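Local coordinates for protein phosphatidylinositol-specific phospholipase C (PDB 2PLC) that belongs to the phosphatidylinositol-specific phospholipase C family, whose catalytic X domain folds as a TIM-type barrel of strands wrapped by helices, at residues S20-H25 / K266-N271; G57-D62 / E99-R104; V181-Y186 / K196-T201; L212-I217 / L252-M257. All blocks are in the same frame, centred on the assembly; numbering follows the deposited sequence.

Contact 1: residues S20-H25 / K266-N271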
loop_
_atom_site.group_PDB
_atom_site.type_symbol
_atom_site.label_atom_id
_atom_site.label_comp_id
_atom_site.label_asym_id
_atom_site.label_seq_id
_atom_site.Cartn_x
_atom_site.Cartn_y
_atom_site.Cartn_z
ATOM N N SER A 20 11.393 -5.523 -1.686
ATOM C CA SER A 20 10.919 -5.484 -0.308
ATOM C C SER A 20 10.408 -4.045 -0.192
ATOM O O SER A 20 11.185 -3.088 -0.225
ATOM C CB SER A 20 12.065 -5.728 0.670
ATOM O OG SER A 20 12.587 -7.030 0.494
ATOM N N ILE A 21 9.094 -3.893 -0.103
ATOM C CA ILE A 21 8.494 -2.565 -0.054
ATOM C C ILE A 21 7.746 -2.252 1.234
ATOM O O ILE A 21 6.944 -3.060 1.695
ATOM C CB ILE A 21 7.509 -2.405 -1.234
ATOM C CG1 ILE A 21 8.224 -2.728 -2.552
ATOM C CG2 ILE A 21 6.920 -1.002 -1.258
ATOM C CD1 ILE A 21 7.297 -2.890 -3.733
ATOM N N PRO A 22 8.023 -1.080 1.843
ATOM C CA PRO A 22 7.368 -0.640 3.084
ATOM C C PRO A 22 6.029 -0.015 2.692
ATOM O O PRO A 22 5.964 0.762 1.734
ATOM C CB PRO A 22 8.302 0.459 3.613
ATOM C CG PRO A 22 9.557 0.356 2.771
ATOM C CD PRO A 22 9.063 -0.120 1.445
ATOM N N GLY A 23 4.970 -0.348 3.421
ATOM C CA GLY A 23 3.662 0.212 3.121
ATOM C C GLY A 23 2.918 0.534 4.397
ATOM O O GLY A 23 3.342 0.129 5.475
ATOM N N THR A 24 1.819 1.270 4.284
ATOM C CA THR A 24 1.018 1.625 5.448
ATOM C C THR A 24 -0.420 1.127 5.300
ATOM O O THR A 24 -0.986 1.129 4.199
ATOM C CB THR A 24 0.977 3.144 5.662
ATOM O OG1 THR A 24 0.658 3.785 4.421
ATOM C CG2 THR A 24 2.302 3.660 6.182
ATOM N N HIS A 25 -0.988 0.663 6.409
ATOM C CA HIS A 25 -2.361 0.181 6.435
ATOM C C HIS A 25 -3.231 1.374 6.813
ATOM O O HIS A 25 -2.886 2.123 7.730
ATOM C CB HIS A 25 -2.508 -0.940 7.469
ATOM C CG HIS A 25 -3.925 -1.261 7.826
ATOM N ND1 HIS A 25 -4.432 -1.074 9.094
ATOM C CD2 HIS A 25 -4.943 -1.755 7.083
ATOM C CE1 HIS A 25 -5.699 -1.442 9.118
ATOM N NE2 HIS A 25 -6.034 -1.859 7.910
ATOM N N LYS A 266 13.451 2.263 7.011
ATOM C CA LYS A 266 14.782 2.254 6.408
ATOM C C LYS A 266 15.358 0.848 6.300
ATOM O O LYS A 266 15.936 0.483 5.280
ATOM C CB LYS A 266 15.755 3.126 7.211
ATOM C CG LYS A 266 15.651 4.619 6.951
ATOM C CD LYS A 266 16.773 5.364 7.661
ATOM C CE LYS A 266 16.719 6.861 7.401
ATOM N NZ LYS A 266 17.828 7.584 8.093
ATOM N N ASN A 267 15.211 0.065 7.364
ATOM C CA ASN A 267 15.732 -1.294 7.379
ATOM C C ASN A 267 15.052 -2.215 6.382
ATOM O O ASN A 267 15.676 -3.146 5.872
ATOM C CB ASN A 267 15.688 -1.869 8.795
ATOM C CG ASN A 267 16.759 -1.275 9.686
ATOM O OD1 ASN A 267 17.729 -0.702 9.198
ATOM N ND2 ASN A 267 16.595 -1.414 10.993
ATOM N N ILE A 268 13.779 -1.959 6.097
ATOM C CA ILE A 268 13.056 -2.770 5.123
ATOM C C ILE A 268 13.583 -2.406 3.733
ATOM O O ILE A 268 13.768 -3.278 2.881
ATOM C CB ILE A 268 11.529 -2.540 5.205
ATOM C CG1 ILE A 268 11.002 -3.054 6.542
ATOM C CG2 ILE A 268 10.819 -3.248 4.058
ATOM C CD1 ILE A 268 9.520 -2.834 6.742
ATOM N N ILE A 269 13.859 -1.120 3.529
ATOM C CA ILE A 269 14.400 -0.632 2.258
ATOM C C ILE A 269 15.796 -1.229 2.028
ATOM O O ILE A 269 16.115 -1.669 0.917
ATOM C CB ILE A 269 14.510 0.915 2.245
ATOM C CG1 ILE A 269 13.118 1.548 2.235
ATOM C CG2 ILE A 269 15.319 1.388 1.036
ATOM C CD1 ILE A 269 13.135 3.056 2.435
ATOM N N LYS A 270 16.610 -1.257 3.086
ATOM C CA LYS A 270 17.968 -1.791 3.011
ATOM C C LYS A 270 18.024 -3.262 2.603
ATOM O O LYS A 270 19.077 -3.749 2.185
ATOM C CB LYS A 270 18.714 -1.589 4.330
ATOM C CG LYS A 270 19.150 -0.160 4.585
ATOM C CD LYS A 270 20.102 -0.102 5.773
ATOM C CE LYS A 270 20.648 1.301 5.997
ATOM N NZ LYS A 270 21.738 1.327 7.017
ATOM N N ASN A 271 16.901 -3.969 2.717
ATOM C CA ASN A 271 16.860 -5.376 2.326
ATOM C C ASN A 271 17.084 -5.556 0.825
ATOM O O ASN A 271 17.543 -6.609 0.398
ATOM C CB ASN A 271 15.538 -6.031 2.735
ATOM C CG ASN A 271 15.494 -7.510 2.393
ATOM O OD1 ASN A 271 14.813 -7.919 1.460
ATOM N ND2 ASN A 271 16.238 -8.319 3.142
#
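Ser20 and Asn271 make the polar part of this contact. The hydroxyl OG of Ser20 donates to OD1 of Asn271 over a short 2.6 Å, reaching the amide oxygen at a C=O...O angle of 130° and tilted 23° from the carbonyl plane. OG also accepts a bond from the backbone N of Leu252, so the small hydroxyl is used in both senses. On the other side, Asn271 swings its CG opposite its own backbone N (chi1 -178°), which carries the carboxamide across to the serine, and ND2 bonds to Thr245 OG1 and the carbonyl of Val249. With both ends of the amide engaged, its rotation is fixed. The next residue, Asn272, adds its OD1 to the backbone N of Ser20.

The frame for this is the outer wall of a TIM-type barrel: helix 262-269, the last of the chain, lies against strand 20-24, the first strand, and also touches the neighbouring strand 253-257 through Ile268, which packs on Leu255 and Met257.

Apolar contact comes from the Pro22 ring, which presents CG to two consecutive isoleucines. It meets CG1 of Ile269 at 3.8 Å, the two side chains crossing at about a right angle, and CG2 of Ile268 at 4.0 Å, where proline and isoleucine run past each other in opposite senses. Ile268 CG2 also comes within 4.4 Å of Ser20 CB. Ile269 also touches Trp6, near the start of the chain. The carbonyl O of Ile268 lies 3.7 Å from Ser20 CB and receives a backbone bond from Asn271 N.

Contact 2: residues G57-D62 / E99-R104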
loop_
_atom_site.group_PDB
_atom_site.type_symbol
_atom_site.label_atom_id
_atom_site.label_comp_id
_atom_site.label_asym_id
_atom_site.label_seq_id
_atom_site.Cartn_x
_atom_site.Cartn_y
_atom_site.Cartn_z
ATOM N N GLY A 57 9.788 7.014 2.881
ATOM C CA GLY A 57 10.082 5.794 2.153
ATOM C C GLY A 57 8.908 4.883 1.856
ATOM O O GLY A 57 9.073 3.895 1.148
ATOM N N ILE A 58 7.731 5.191 2.393
ATOM C CA ILE A 58 6.543 4.375 2.152
ATOM C C ILE A 58 6.229 4.430 0.660
ATOM O O ILE A 58 6.206 5.509 0.073
ATOM C CB ILE A 58 5.325 4.906 2.954
ATOM C CG1 ILE A 58 5.586 4.809 4.461
ATOM C CG2 ILE A 58 4.054 4.166 2.565
ATOM C CD1 ILE A 58 5.899 3.416 4.961
ATOM N N ARG A 59 6.031 3.270 0.040
ATOM C CA ARG A 59 5.731 3.235 -1.390
ATOM C C ARG A 59 4.442 2.501 -1.699
ATOM O O ARG A 59 4.093 2.292 -2.859
ATOM C CB ARG A 59 6.888 2.626 -2.183
ATOM C CG ARG A 59 8.131 3.496 -2.239
ATOM C CD ARG A 59 7.886 4.818 -2.947
ATOM N NE ARG A 59 9.075 5.661 -2.892
ATOM C CZ ARG A 59 9.333 6.538 -1.927
ATOM N NH1 ARG A 59 8.475 6.703 -0.927
ATOM N NH2 ARG A 59 10.470 7.229 -1.941
ATOM N N TYR A 60 3.762 2.065 -0.651
ATOM C CA TYR A 60 2.488 1.390 -0.806
ATOM C C TYR A 60 1.522 2.113 0.107
ATOM O O TYR A 60 1.809 2.297 1.293
ATOM C CB TYR A 60 2.583 -0.081 -0.388
ATOM C CG TYR A 60 1.229 -0.741 -0.230
ATOM C CD1 TYR A 60 0.580 -1.312 -1.316
ATOM C CD2 TYR A 60 0.578 -0.749 1.004
ATOM C CE1 TYR A 60 -0.686 -1.873 -1.187
ATOM C CE2 TYR A 60 -0.685 -1.305 1.147
ATOM C CZ TYR A 60 -1.309 -1.865 0.046
ATOM O OH TYR A 60 -2.559 -2.414 0.183
ATOM N N ILE A 61 0.399 2.557 -0.445
ATOM C CA ILE A 61 -0.601 3.245 0.364
ATOM C C ILE A 61 -1.951 2.567 0.235
ATOM O O ILE A 61 -2.245 1.918 -0.765
ATOM C CB ILE A 61 -0.688 4.754 0.045
ATOM C CG1 ILE A 61 -1.027 4.984 -1.424
ATOM C CG2 ILE A 61 0.630 5.427 0.391
ATOM C CD1 ILE A 61 -1.113 6.453 -1.800
ATOM N N ASP A 62 -2.753 2.701 1.280
ATOM C CA ASP A 62 -4.061 2.074 1.363
ATOM C C ASP A 62 -5.092 3.190 1.567
ATOM O O ASP A 62 -5.238 3.723 2.667
ATOM C CB ASP A 62 -4.011 1.110 2.548
ATOM C CG ASP A 62 -5.319 0.427 2.824
ATOM O OD1 ASP A 62 -6.290 0.598 2.055
ATOM O OD2 ASP A 62 -5.362 -0.301 3.840
ATOM N N GLU A 99 10.535 7.340 -8.642
ATOM C CA GLU A 99 9.830 6.520 -7.662
ATOM C C GLU A 99 8.513 6.018 -8.232
ATOM O O GLU A 99 8.015 6.547 -9.220
ATOM C CB GLU A 99 9.542 7.328 -6.394
ATOM C CG GLU A 99 10.754 7.981 -5.762
ATOM C CD GLU A 99 11.842 6.993 -5.416
ATOM O OE1 GLU A 99 11.617 6.133 -4.546
ATOM O OE2 GLU A 99 12.932 7.087 -6.008
ATOM N N THR A 100 7.973 4.971 -7.617
ATOM C CA THR A 100 6.699 4.396 -8.031
ATOM C C THR A 100 5.874 4.122 -6.783
ATOM O O THR A 100 6.408 3.754 -5.735
ATOM C CB THR A 100 6.861 3.089 -8.858
ATOM O OG1 THR A 100 5.582 2.452 -9.006
ATOM C CG2 THR A 100 7.820 2.131 -8.191
ATOM N N ILE A 101 4.570 4.332 -6.890
ATOM C CA ILE A 101 3.685 4.125 -5.759
ATOM C C ILE A 101 2.601 3.123 -6.091
ATOM O O ILE A 101 2.016 3.151 -7.173
ATOM C CB ILE A 101 3.075 5.469 -5.287
ATOM C CG1 ILE A 101 4.195 6.366 -4.762
ATOM C CG2 ILE A 101 2.012 5.247 -4.215
ATOM C CD1 ILE A 101 3.760 7.739 -4.379
ATOM N N ILE A 102 2.413 2.176 -5.182
ATOM C CA ILE A 102 1.391 1.156 -5.335
ATOM C C ILE A 102 0.259 1.644 -4.448
ATOM O O ILE A 102 0.465 1.913 -3.268
ATOM C CB ILE A 102 1.898 -0.210 -4.868
ATOM C CG1 ILE A 102 3.186 -0.559 -5.620
ATOM C CG2 ILE A 102 0.822 -1.273 -5.099
ATOM C CD1 ILE A 102 3.899 -1.766 -5.083
ATOM N N MET A 103 -0.932 1.763 -5.022
ATOM C CA MET A 103 -2.067 2.275 -4.287
ATOM C C MET A 103 -3.321 1.428 -4.326
ATOM O O MET A 103 -3.884 1.163 -5.386
ATOM C CB MET A 103 -2.389 3.685 -4.787
ATOM C CG MET A 103 -3.622 4.308 -4.160
ATOM S SD MET A 103 -3.945 5.937 -4.832
ATOM C CE MET A 103 -5.454 5.639 -5.704
ATOM N N ARG A 104 -3.764 1.022 -3.143
ATOM C CA ARG A 104 -4.980 0.248 -3.005
ATOM C C ARG A 104 -6.093 1.271 -2.829
ATOM O O ARG A 104 -6.022 2.124 -1.945
ATOM C CB ARG A 104 -4.897 -0.634 -1.763
ATOM C CG ARG A 104 -6.176 -1.363 -1.439
ATOM C CD ARG A 104 -6.109 -1.982 -0.060
ATOM N NE ARG A 104 -7.320 -2.728 0.265
ATOM C CZ ARG A 104 -7.469 -3.464 1.363
ATOM N NH1 ARG A 104 -6.486 -3.546 2.245
ATOM N NH2 ARG A 104 -8.583 -4.157 1.558
HETATM O O HOH W 1 -3.776 -2.613 2.798
#
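Arg59 grips Glu99 side-on: NE and NH2 both donate to OE1, each at 3.1 Å, and the oxygen sits at the guanidinium edge, in its plane. NE uses the anti lone pair of OE1, whereas NH2 comes from above the carboxylate, whose plane stands 86° from the guanidinium. A bend at chi2 (-63°) folds the arginine back, so that NH1 donates to its neighbour Ile58 O at 2.8 Å and to Leu54 O. Glu99 has further donors in the N-terminal arm: Met7 N reaches OE1 and Ser8 N reaches OE2. Nearer the backbone, Arg59 CD lies 3.3 Å from Thr100 O, a buried carbonyl with no hydrogen-bond partner in the model.

The backbone is a parallel strand pair of the barrel, 60-65 beside 101-107. Arg59 O accepts from Ile102 N at 2.9 Å, Ile102 O from Ile61 N, and Ile61 O from Arg104 N. Tyr60 and Ile102 turn to the barrel interior, where CD1 of the ring meets CG2 of the isoleucine; Ile61 and Met103 turn to the other face, with Ile61 against Ile89 of helix 82-95.

Asp62 and Arg104 lie side by side but form only a long salt bridge, OD2 to NH1 3.8 Å: the oxygen is well out of the guanidinium plane and no N-H aims at it. NH2 also makes a salt bridge with Glu157, and the aspartate takes Arg64 NE on OD1 and Asp26 N on OD2. One water joins the group, accepting from Arg104 NH1 at 2.9 Å, bonding to Tyr60 OH at 2.9 Å and donating weakly to Asp62 OD2.

Contact 3: residues V181-Y186 / K196-T201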
loop_
_atom_site.group_PDB
_atom_site.type_symbol
_atom_site.label_atom_id
_atom_site.label_comp_id
_atom_site.label_asym_id
_atom_site.label_seq_id
_atom_site.Cartn_x
_atom_site.Cartn_y
_atom_site.Cartn_z
ATOM N N VAL A 181 -0.732 -12.311 -3.658
ATOM C CA VAL A 181 -0.882 -13.205 -2.515
ATOM C C VAL A 181 -1.109 -12.279 -1.324
ATOM O O VAL A 181 -0.240 -11.471 -0.986
ATOM C CB VAL A 181 0.378 -14.057 -2.284
ATOM C CG1 VAL A 181 0.189 -14.947 -1.066
ATOM C CG2 VAL A 181 0.661 -14.908 -3.509
ATOM N N ILE A 182 -2.280 -12.391 -0.699
ATOM C CA ILE A 182 -2.629 -11.523 0.423
ATOM C C ILE A 182 -2.752 -12.170 1.809
ATOM O O ILE A 182 -3.473 -13.152 1.998
ATOM C CB ILE A 182 -3.941 -10.743 0.121
ATOM C CG1 ILE A 182 -3.806 -9.988 -1.204
ATOM C CG2 ILE A 182 -4.255 -9.753 1.251
ATOM C CD1 ILE A 182 -5.064 -9.300 -1.647
ATOM N N GLN A 183 -2.017 -11.617 2.767
ATOM C CA GLN A 183 -2.082 -12.074 4.147
ATOM C C GLN A 183 -2.738 -10.906 4.878
ATOM O O GLN A 183 -2.135 -9.844 5.041
ATOM C CB GLN A 183 -0.688 -12.361 4.718
ATOM C CG GLN A 183 -0.692 -12.900 6.158
ATOM C CD GLN A 183 -0.761 -11.806 7.217
ATOM O OE1 GLN A 183 0.225 -11.123 7.478
ATOM N NE2 GLN A 183 -1.928 -11.644 7.835
ATOM N N ASP A 184 -3.995 -11.091 5.262
ATOM C CA ASP A 184 -4.738 -10.051 5.949
ATOM C C ASP A 184 -5.561 -10.612 7.099
ATOM O O ASP A 184 -6.778 -10.418 7.163
ATOM C CB ASP A 184 -5.637 -9.312 4.957
ATOM C CG ASP A 184 -6.216 -8.027 5.528
ATOM O OD1 ASP A 184 -5.659 -7.486 6.503
ATOM O OD2 ASP A 184 -7.231 -7.554 4.984
ATOM N N ASP A 185 -4.895 -11.328 7.996
ATOM C CA ASP A 185 -5.556 -11.889 9.168
ATOM C C ASP A 185 -5.576 -10.774 10.224
ATOM O O ASP A 185 -4.693 -10.690 11.091
ATOM C CB ASP A 185 -4.780 -13.110 9.669
ATOM C CG ASP A 185 -5.378 -13.709 10.927
ATOM O OD1 ASP A 185 -6.614 -13.649 11.103
ATOM O OD2 ASP A 185 -4.607 -14.242 11.751
ATOM N N TYR A 186 -6.577 -9.906 10.129
ATOM C CA TYR A 186 -6.699 -8.772 11.044
ATOM C C TYR A 186 -7.608 -9.014 12.251
ATOM O O TYR A 186 -7.438 -8.372 13.291
ATOM C CB TYR A 186 -7.219 -7.548 10.282
ATOM C CG TYR A 186 -8.636 -7.721 9.791
ATOM C CD1 TYR A 186 -8.903 -8.349 8.573
ATOM C CD2 TYR A 186 -9.719 -7.304 10.569
ATOM C CE1 TYR A 186 -10.217 -8.562 8.143
ATOM C CE2 TYR A 186 -11.037 -7.514 10.150
ATOM C CZ TYR A 186 -11.279 -8.144 8.937
ATOM O OH TYR A 186 -12.579 -8.362 8.532
ATOM N N LYS A 196 3.732 -15.515 13.144
ATOM C CA LYS A 196 3.990 -16.708 12.344
ATOM C C LYS A 196 3.513 -16.501 10.909
ATOM O O LYS A 196 4.255 -16.768 9.961
ATOM C CB LYS A 196 3.317 -17.934 12.973
ATOM C CG LYS A 196 4.233 -18.717 13.922
ATOM C CD LYS A 196 3.474 -19.698 14.823
ATOM C CE LYS A 196 2.621 -20.697 14.034
ATOM N NZ LYS A 196 3.418 -21.671 13.224
ATOM N N GLU A 197 2.299 -15.969 10.761
ATOM C CA GLU A 197 1.716 -15.709 9.447
ATOM C C GLU A 197 2.517 -14.678 8.667
ATOM O O GLU A 197 2.619 -14.755 7.441
ATOM C CB GLU A 197 0.272 -15.239 9.594
ATOM C CG GLU A 197 -0.629 -16.277 10.229
ATOM C CD GLU A 197 -2.011 -15.745 10.513
ATOM O OE1 GLU A 197 -2.123 -14.596 10.988
ATOM O OE2 GLU A 197 -2.990 -16.479 10.270
ATOM N N ILE A 198 3.070 -13.699 9.375
ATOM C CA ILE A 198 3.877 -12.672 8.724
ATOM C C ILE A 198 5.169 -13.316 8.219
ATOM O O ILE A 198 5.488 -13.217 7.038
ATOM C CB ILE A 198 4.187 -11.490 9.689
ATOM C CG1 ILE A 198 2.899 -10.722 10.001
ATOM C CG2 ILE A 198 5.207 -10.541 9.061
ATOM C CD1 ILE A 198 3.047 -9.690 11.105
ATOM N N VAL A 199 5.862 -14.034 9.102
ATOM C CA VAL A 199 7.114 -14.717 8.763
ATOM C C VAL A 199 6.948 -15.724 7.618
ATOM O O VAL A 199 7.758 -15.756 6.686
ATOM C CB VAL A 199 7.706 -15.432 10.007
ATOM C CG1 VAL A 199 8.859 -16.325 9.616
ATOM C CG2 VAL A 199 8.196 -14.403 11.011
ATOM N N GLN A 200 5.893 -16.530 7.681
ATOM C CA GLN A 200 5.628 -17.522 6.641
ATOM C C GLN A 200 5.396 -16.877 5.274
ATOM O O GLN A 200 5.912 -17.353 4.264
ATOM C CB GLN A 200 4.430 -18.387 7.028
ATOM C CG GLN A 200 4.712 -19.333 8.177
ATOM C CD GLN A 200 3.487 -20.109 8.614
ATOM O OE1 GLN A 200 2.449 -20.079 7.949
ATOM N NE2 GLN A 200 3.597 -20.803 9.747
ATOM N N THR A 201 4.641 -15.779 5.254
ATOM C CA THR A 201 4.333 -15.064 4.018
ATOM C C THR A 201 5.559 -14.376 3.435
ATOM O O THR A 201 5.712 -14.295 2.219
ATOM C CB THR A 201 3.209 -14.043 4.250
ATOM O OG1 THR A 201 2.081 -14.729 4.802
ATOM C CG2 THR A 201 2.790 -13.377 2.940
#
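Glu197 of helix 191-207 meets Asp185 just beyond strand 180-183, within a beta-alpha-beta unit that continues into strand 212-216. The helix runs nearly antiparallel to the strand, at 161°, with the axes 9.8 Å apart.

Following Glu197 outward, CB sits 4.3 Å from Gln183 CG. The chain then extends beyond CG (chi2 173°), carrying CD to within 3.2 Å of Asp185 OD2. OE1 comes closest, 2.6 Å from Asp185 OD2, and also passes Asp185 CB; OE2 lies 3.1 Å from the same OD2. The two carboxylates stand almost perpendicular, their planes 84° apart. Oxygens this close suggest that a proton is probably held by one of the acids. Asp185 is the centre of an inverse gamma turn, and its carbonyl takes a bond from Lys194 NZ.

Deeper in, the side chain of Gln183 crosses those of Thr201 and Ile198 at a slant. Its CB and CG both pass Thr201 OG1, CG at 3.6 Å, and a bend at its second torsion leads the buried carboxamide to Ile198. Ile198 itself also packs on Ile217 and Val237.

Thr201 OG1, pressed on the aliphatic part of Gln183, donates at 2.7 Å to the carbonyl O of Glu197, which also accepts Thr201 N.

Contact 4: residues L212-I217 / L252-M257; sequences LFLNHI and LGILIM
In the parallel pairing of strands 212-216 and 253-257, joined through helix 226-246 as a beta-alpha-beta unit, Leu214 lies opposite Ile254 and His216 opposite Ile256. Backbone bonds alternate between the strands: Ile254 N to Phe213 O, Asn215 N to Ile254 O, Ile256 N to Asn215 O at 2.9 Å, and Ile217 N to Ile256 O at 2.7 Å.

On the face carrying Leu214 and His216, Leu214 CD1 touches the CD1 of Ile254 at 3.6 Å and that of Ile256 at 3.7 Å. The same Ile256 methyl lies over one face of the imidazole, 3.8 Å from the ring centroid and 18° off its normal, a CH-pi contact. His216 ND1 bonds to Gln183 O of the next strand.

On the other face Asn215, its CG anti to the backbone N (chi1 -159°), holds its amide alongside Leu255, ND2 3.7 Å from CD2; ND2 bonds to Ile198 O on helix 191-207 and weakly to a water that donates to Leu252 O. Just past strand 212-216, Ile217 lies alongside Met257, the last residue of strand 253-257, CG1 to CG 3.6 Å. Such alternation, one face turned to the interior, the other to the surrounding helices, belongs to the TIM-type barrel.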
loop_
_atom_site.group_PDB
_atom_site.type_symbol
_atom_site.label_atom_id
_atom_site.label_comp_id
_atom_site.label_asym_id
_atom_site.label_seq_id
_atom_site.Cartn_x
_atom_site.Cartn_y
_atom_site.Cartn_z
ATOM N N LEU A 212 2.789 -10.687 -6.489
ATOM C CA LEU A 212 2.875 -9.601 -5.521
ATOM C C LEU A 212 2.344 -10.091 -4.184
ATOM O O LEU A 212 1.242 -10.633 -4.115
ATOM C CB LEU A 212 2.055 -8.391 -5.972
ATOM C CG LEU A 212 2.743 -7.339 -6.836
ATOM C CD1 LEU A 212 1.748 -6.251 -7.179
ATOM C CD2 LEU A 212 3.932 -6.752 -6.093
ATOM N N PHE A 213 3.151 -9.939 -3.138
ATOM C CA PHE A 213 2.759 -10.354 -1.796
ATOM C C PHE A 213 2.426 -9.147 -0.922
ATOM O O PHE A 213 3.272 -8.273 -0.712
ATOM C CB PHE A 213 3.874 -11.164 -1.135
ATOM C CG PHE A 213 3.975 -12.583 -1.628
ATOM C CD1 PHE A 213 4.506 -12.864 -2.883
ATOM C CD2 PHE A 213 3.554 -13.640 -0.829
ATOM C CE1 PHE A 213 4.615 -14.179 -3.333
ATOM C CE2 PHE A 213 3.660 -14.956 -1.269
ATOM C CZ PHE A 213 4.191 -15.225 -2.523
ATOM N N LEU A 214 1.174 -9.077 -0.473
ATOM C CA LEU A 214 0.719 -8.002 0.403
ATOM C C LEU A 214 0.685 -8.617 1.801
ATOM O O LEU A 214 -0.246 -9.331 2.158
ATOM C CB LEU A 214 -0.674 -7.510 -0.014
ATOM C CG LEU A 214 -0.876 -6.681 -1.294
ATOM C CD1 LEU A 214 -0.156 -5.367 -1.172
ATOM C CD2 LEU A 214 -0.405 -7.418 -2.532
ATOM N N ASN A 215 1.730 -8.355 2.573
ATOM C CA ASN A 215 1.880 -8.903 3.917
ATOM C C ASN A 215 1.484 -7.902 5.018
ATOM O O ASN A 215 2.272 -7.040 5.395
ATOM C CB ASN A 215 3.346 -9.327 4.081
ATOM C CG ASN A 215 3.557 -10.354 5.174
ATOM O OD1 ASN A 215 2.640 -10.702 5.922
ATOM N ND2 ASN A 215 4.781 -10.854 5.268
ATOM N N HIS A 216 0.266 -8.032 5.541
ATOM C CA HIS A 216 -0.215 -7.142 6.597
ATOM C C HIS A 216 0.326 -7.431 7.989
ATOM O O HIS A 216 0.097 -8.505 8.549
ATOM C CB HIS A 216 -1.743 -7.151 6.660
ATOM C CG HIS A 216 -2.394 -6.442 5.516
ATOM N ND1 HIS A 216 -2.701 -7.071 4.330
ATOM C CD2 HIS A 216 -2.769 -5.149 5.365
ATOM C CE1 HIS A 216 -3.236 -6.196 3.498
ATOM N NE2 HIS A 216 -3.288 -5.022 4.101
ATOM N N ILE A 217 1.045 -6.465 8.545
ATOM C CA ILE A 217 1.577 -6.575 9.895
ATOM C C ILE A 217 0.452 -6.111 10.850
ATOM O O ILE A 217 0.383 -6.526 12.009
ATOM C CB ILE A 217 2.800 -5.638 10.091
ATOM C CG1 ILE A 217 3.813 -5.815 8.956
ATOM C CG2 ILE A 217 3.439 -5.865 11.447
ATOM C CD1 ILE A 217 4.468 -7.148 8.912
ATOM N N LEU A 252 11.164 -9.593 -0.140
ATOM C CA LEU A 252 10.175 -10.035 0.834
ATOM C C LEU A 252 8.750 -9.565 0.553
ATOM O O LEU A 252 7.827 -9.902 1.290
ATOM C CB LEU A 252 10.606 -9.587 2.229
ATOM C CG LEU A 252 12.037 -9.946 2.640
ATOM C CD1 LEU A 252 12.309 -9.427 4.037
ATOM C CD2 LEU A 252 12.259 -11.449 2.568
ATOM N N GLY A 253 8.568 -8.798 -0.515
ATOM C CA GLY A 253 7.242 -8.309 -0.850
ATOM C C GLY A 253 6.898 -7.023 -0.123
ATOM O O GLY A 253 7.774 -6.332 0.393
ATOM N N ILE A 254 5.607 -6.721 -0.065
ATOM C CA ILE A 254 5.109 -5.511 0.580
ATOM C C ILE A 254 4.716 -5.746 2.037
ATOM O O ILE A 254 3.794 -6.510 2.331
ATOM C CB ILE A 254 3.902 -4.947 -0.188
ATOM C CG1 ILE A 254 4.262 -4.805 -1.670
ATOM C CG2 ILE A 254 3.507 -3.589 0.384
ATOM C CD1 ILE A 254 3.090 -4.553 -2.564
ATOM N N LEU A 255 5.443 -5.096 2.939
ATOM C CA LEU A 255 5.205 -5.196 4.378
ATOM C C LEU A 255 4.362 -3.989 4.780
ATOM O O LEU A 255 4.856 -2.859 4.850
ATOM C CB LEU A 255 6.543 -5.244 5.130
ATOM C CG LEU A 255 7.437 -6.435 4.726
ATOM C CD1 LEU A 255 8.764 -6.410 5.465
ATOM C CD2 LEU A 255 6.709 -7.749 4.996
ATOM N N ILE A 256 3.080 -4.253 5.021
ATOM C CA ILE A 256 2.080 -3.240 5.348
ATOM C C ILE A 256 1.878 -3.060 6.856
ATOM O O ILE A 256 1.353 -3.946 7.534
ATOM C CB ILE A 256 0.757 -3.605 4.635
ATOM C CG1 ILE A 256 1.063 -4.011 3.182
ATOM C CG2 ILE A 256 -0.183 -2.428 4.630
ATOM C CD1 ILE A 256 -0.098 -4.585 2.447
ATOM N N MET A 257 2.213 -1.867 7.351
ATOM C CA MET A 257 2.157 -1.580 8.779
ATOM C C MET A 257 1.299 -0.422 9.289
ATOM O O MET A 257 0.891 0.477 8.540
ATOM C CB MET A 257 3.586 -1.314 9.277
ATOM C CG MET A 257 4.622 -2.327 8.837
ATOM S SD MET A 257 6.293 -1.714 9.012
ATOM C CE MET A 257 6.475 -0.804 7.466
HETATM O O HOH W 2 5.612 -10.625 2.250
#

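Contact 4 lies in the middle of one parallel sheet whose edge strands supply contacts 1 and 3. Strand 20-24 of contact 1 bonds to it through Ile21 N and Gly253 O (2.8 Å), strand 180-183 of contact 3 through Val181 O and Leu214 N (2.8 Å). Contact 2 continues past strand 20-24, where Pro22 O meets Arg59 N at 3.0 Å, a probable hydrogen bond, and its Tyr60 also crosses the interior, CE1 reaching Leu214 CD1 of contact 4 at 3.5 Å. Contacts 2 and 3 have centres about 19 Å apart and do not touch. The helices of contacts 1 and 3 cover the outside of the strands that contact 4 pairs.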